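Long-range contact in 5-ketofructose reductase (Gluconobacter sp., PDB 7COK), which probably catalyses reduction of 5-ketofructose to fructose with a nicotinamide cofactor, as a member of the shikimate dehydrogenase family: residues 14-19 with 44-49. Numbering follows the deposited sequence.
Sequences FSTPCA and DVKASG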
ATOM      1  N   PHE A  14       2.049  -1.757 -10.530  1.00 10.62           N
ATOM      2  CA  PHE A  14       1.633  -3.104 -10.908  1.00 10.88           C
ATOM      3  C   PHE A  14       2.613  -3.584 -11.970  1.00 11.42           C
ATOM      4  O   PHE A  14       2.833  -2.923 -12.991  1.00 12.18           O
ATOM      5  CB  PHE A  14       0.220  -3.097 -11.492  1.00 10.98           C
ATOM      6  CG  PHE A  14      -0.821  -2.489 -10.604  1.00 10.33           C
ATOM      7  CD1 PHE A  14      -0.780  -2.637  -9.190  1.00 10.83           C
ATOM      8  CD2 PHE A  14      -1.911  -1.802 -11.171  1.00 11.25           C
ATOM      9  CE1 PHE A  14      -1.777  -2.080  -8.390  1.00 10.52           C
ATOM     10  CE2 PHE A  14      -2.904  -1.242 -10.357  1.00 11.24           C
ATOM     11  CZ  PHE A  14      -2.847  -1.378  -8.981  1.00 11.06           C
ATOM     12  N   SER A  15       3.231  -4.735 -11.716  1.00 11.36           N
ATOM     13  CA  SER A  15       4.173  -5.329 -12.663  1.00 12.78           C
ATOM     14  C   SER A  15       4.446  -6.752 -12.211  1.00 12.59           C
ATOM     15  O   SER A  15       4.130  -7.112 -11.082  1.00 13.49           O
ATOM     16  CB  SER A  15       5.484  -4.531 -12.709  1.00 13.63           C
ATOM     17  OG  SER A  15       6.228  -4.686 -11.527  1.00 13.90           O
ATOM     18  N   THR A  16       5.030  -7.552 -13.093  1.00 13.54           N
ATOM     19  CA  THR A  16       5.596  -8.832 -12.682  1.00 14.36           C
ATOM     20  C   THR A  16       6.758  -9.211 -13.595  1.00 14.28           C
ATOM     21  O   THR A  16       6.609  -9.128 -14.823  1.00 15.01           O
ATOM     22  CB  THR A  16       4.541  -9.978 -12.574  1.00 14.40           C
ATOM     23  OG1 THR A  16       5.139 -11.109 -11.937  1.00 14.68           O
ATOM     24  CG2 THR A  16       3.945 -10.415 -13.912  1.00 15.02           C
ATOM     25  N   PRO A  17       7.915  -9.589 -13.031  1.00 14.88           N
ATOM     26  CA  PRO A  17       8.235  -9.557 -11.592  1.00 15.96           C
ATOM     27  C   PRO A  17       8.510  -8.125 -11.117  1.00 16.57           C
ATOM     28  O   PRO A  17       8.788  -7.255 -11.929  1.00 18.20           O
ATOM     29  CB  PRO A  17       9.518 -10.396 -11.516  1.00 16.75           C
ATOM     30  CG  PRO A  17      10.154 -10.230 -12.858  1.00 15.66           C
ATOM     31  CD  PRO A  17       9.017 -10.166 -13.831  1.00 15.57           C
ATOM     32  N   CYS A  18       8.386  -7.882  -9.817  1.00 16.10           N
ATOM     33  CA  CYS A  18       8.612  -6.534  -9.284  1.00 15.70           C
ATOM     34  C   CYS A  18       9.729  -6.390  -8.254  1.00 16.20           C
ATOM     35  O   CYS A  18      10.034  -5.262  -7.835  1.00 15.25           O
ATOM     36  CB  CYS A  18       7.309  -5.960  -8.712  1.00 15.97           C
ATOM     37  SG  CYS A  18       6.823  -6.660  -7.137  1.00 17.16           S
ATOM     38  N   ALA A  19      10.346  -7.507  -7.864  1.00 16.27           N
ATOM     39  CA  ALA A  19      11.272  -7.514  -6.730  1.00 17.27           C
ATOM     40  C   ALA A  19      12.545  -6.721  -7.001  1.00 17.65           C
ATOM     41  O   ALA A  19      13.170  -6.209  -6.063  1.00 18.69           O
ATOM     42  CB  ALA A  19      11.603  -8.942  -6.327  1.00 17.07           C
ATOM     43  N   ASP A  44       3.222  -7.169  -7.035  1.00 12.60           N
ATOM     44  CA  ASP A  44       3.455  -8.128  -8.071  1.00 13.35           C
ATOM     45  C   ASP A  44       2.104  -8.605  -8.575  1.00 13.43           C
ATOM     46  O   ASP A  44       1.411  -9.371  -7.905  1.00 14.57           O
ATOM     47  CB  ASP A  44       4.318  -9.274  -7.574  1.00 14.41           C
ATOM     48  CG  ASP A  44       4.997  -9.988  -8.687  1.00 17.46           C
ATOM     49  OD1 ASP A  44       4.290 -10.674  -9.442  1.00 17.66           O
ATOM     50  OD2 ASP A  44       6.224  -9.854  -8.829  1.00 18.93           O
ATOM     51  N   VAL A  45       1.736  -8.126  -9.757  1.00 12.49           N
ATOM     52  CA  VAL A  45       0.401  -8.348 -10.299  1.00 12.24           C
ATOM     53  C   VAL A  45       0.557  -9.156 -11.581  1.00 12.29           C
ATOM     54  O   VAL A  45       1.257  -8.741 -12.503  1.00 12.49           O
ATOM     55  CB  VAL A  45      -0.312  -7.003 -10.606  1.00 11.85           C
ATOM     56  CG1 VAL A  45      -1.631  -7.236 -11.302  1.00 11.66           C
ATOM     57  CG2 VAL A  45      -0.549  -6.190  -9.338  1.00 11.80           C
ATOM     58  N   LYS A  46      -0.094 -10.317 -11.632  1.00 12.92           N
ATOM     59  CA  LYS A  46      -0.030 -11.171 -12.818  1.00 13.97           C
ATOM     60  C   LYS A  46      -0.972 -10.632 -13.914  1.00 13.79           C
ATOM     61  O   LYS A  46      -1.886  -9.835 -13.648  1.00 13.40           O
ATOM     62  CB  LYS A  46      -0.339 -12.634 -12.450  1.00 14.83           C
ATOM     63  CG  LYS A  46       0.535 -13.221 -11.328  1.00 15.67           C
ATOM     64  CD  LYS A  46       2.029 -12.978 -11.553  1.00 16.27           C
ATOM     65  CE  LYS A  46       2.911 -13.567 -10.453  1.00 17.40           C
ATOM     66  NZ  LYS A  46       2.784 -12.957  -9.087  1.00 17.34           N
ATOM     67  N   ALA A  47      -0.770 -11.061 -15.163  1.00 13.67           N
ATOM     68  CA  ALA A  47      -1.639 -10.573 -16.261  1.00 14.35           C
ATOM     69  C   ALA A  47      -3.118 -10.815 -15.971  1.00 13.90           C
ATOM     70  O   ALA A  47      -3.949  -9.944 -16.241  1.00 13.63           O
ATOM     71  CB  ALA A  47      -1.260 -11.159 -17.605  1.00 14.92           C
ATOM     72  N   SER A  48      -3.443 -11.978 -15.392  1.00 14.13           N
ATOM     73  CA  SER A  48      -4.835 -12.284 -15.066  1.00 14.39           C
ATOM     74  C   SER A  48      -5.387 -11.463 -13.895  1.00 14.17           C
ATOM     75  O   SER A  48      -6.588 -11.508 -13.621  1.00 16.39           O
ATOM     76  CB  SER A  48      -5.034 -13.776 -14.793  1.00 15.44           C
ATOM     77  OG  SER A  48      -4.247 -14.187 -13.696  1.00 17.44           O
ATOM     78  N   GLY A  49      -4.508 -10.759 -13.169  1.00 12.76           N
ATOM     79  CA  GLY A  49      -4.913  -9.930 -12.046  1.00 12.85           C
ATOM     80  C   GLY A  49      -4.999  -8.449 -12.345  1.00 11.75           C
ATOM     81  O   GLY A  49      -5.438  -7.681 -11.499  1.00 11.51           O
TER
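Thr16 and Asp44 meet through matching torsions: OG1 of Thr16 lies opposite its own backbone N (chi1 -169°), and CG of Asp44 swings the same way (chi1 -158°), which carries the carboxylate across to residues 14-19. The place is the C-terminal end of parallel strands 9-15 and 38-44, neighbours in the mixed sheet of the substrate-binding domain. The strand pairing closes here with Val45 N bonded to Ser15 O at 2.9 Å. Past that point the Asp44 carboxylate takes over. Its OD1 accepts a hydrogen bond from the hydroxyl of Thr16, OG1 to OD1 2.7 Å on the syn side, while the bent chain of Lys46 folds back to put NZ 2.8 Å from the same OD1 on the opposite face of the carboxylate. The ammonium also forms a salt bridge with Glu61 of the second subunit, linking this corner to the dimer interface. The other oxygen, OD2, accepts a weak bond from Cys18 N, just beyond the cis peptide before Pro17. An asparagine in place of Asp44 would probably leave the Lys46 ammonium without its counter-charge within the chain, and the lysine less firmly held beside Thr16. On the side covered by helix 50-59, where both residues touch Ala53, Val45 meets the ring of Phe14 obliquely, a ring that also meets Phe65; the methyl CG2 of Val45 sits 3.6 Å from CD1 of Phe14.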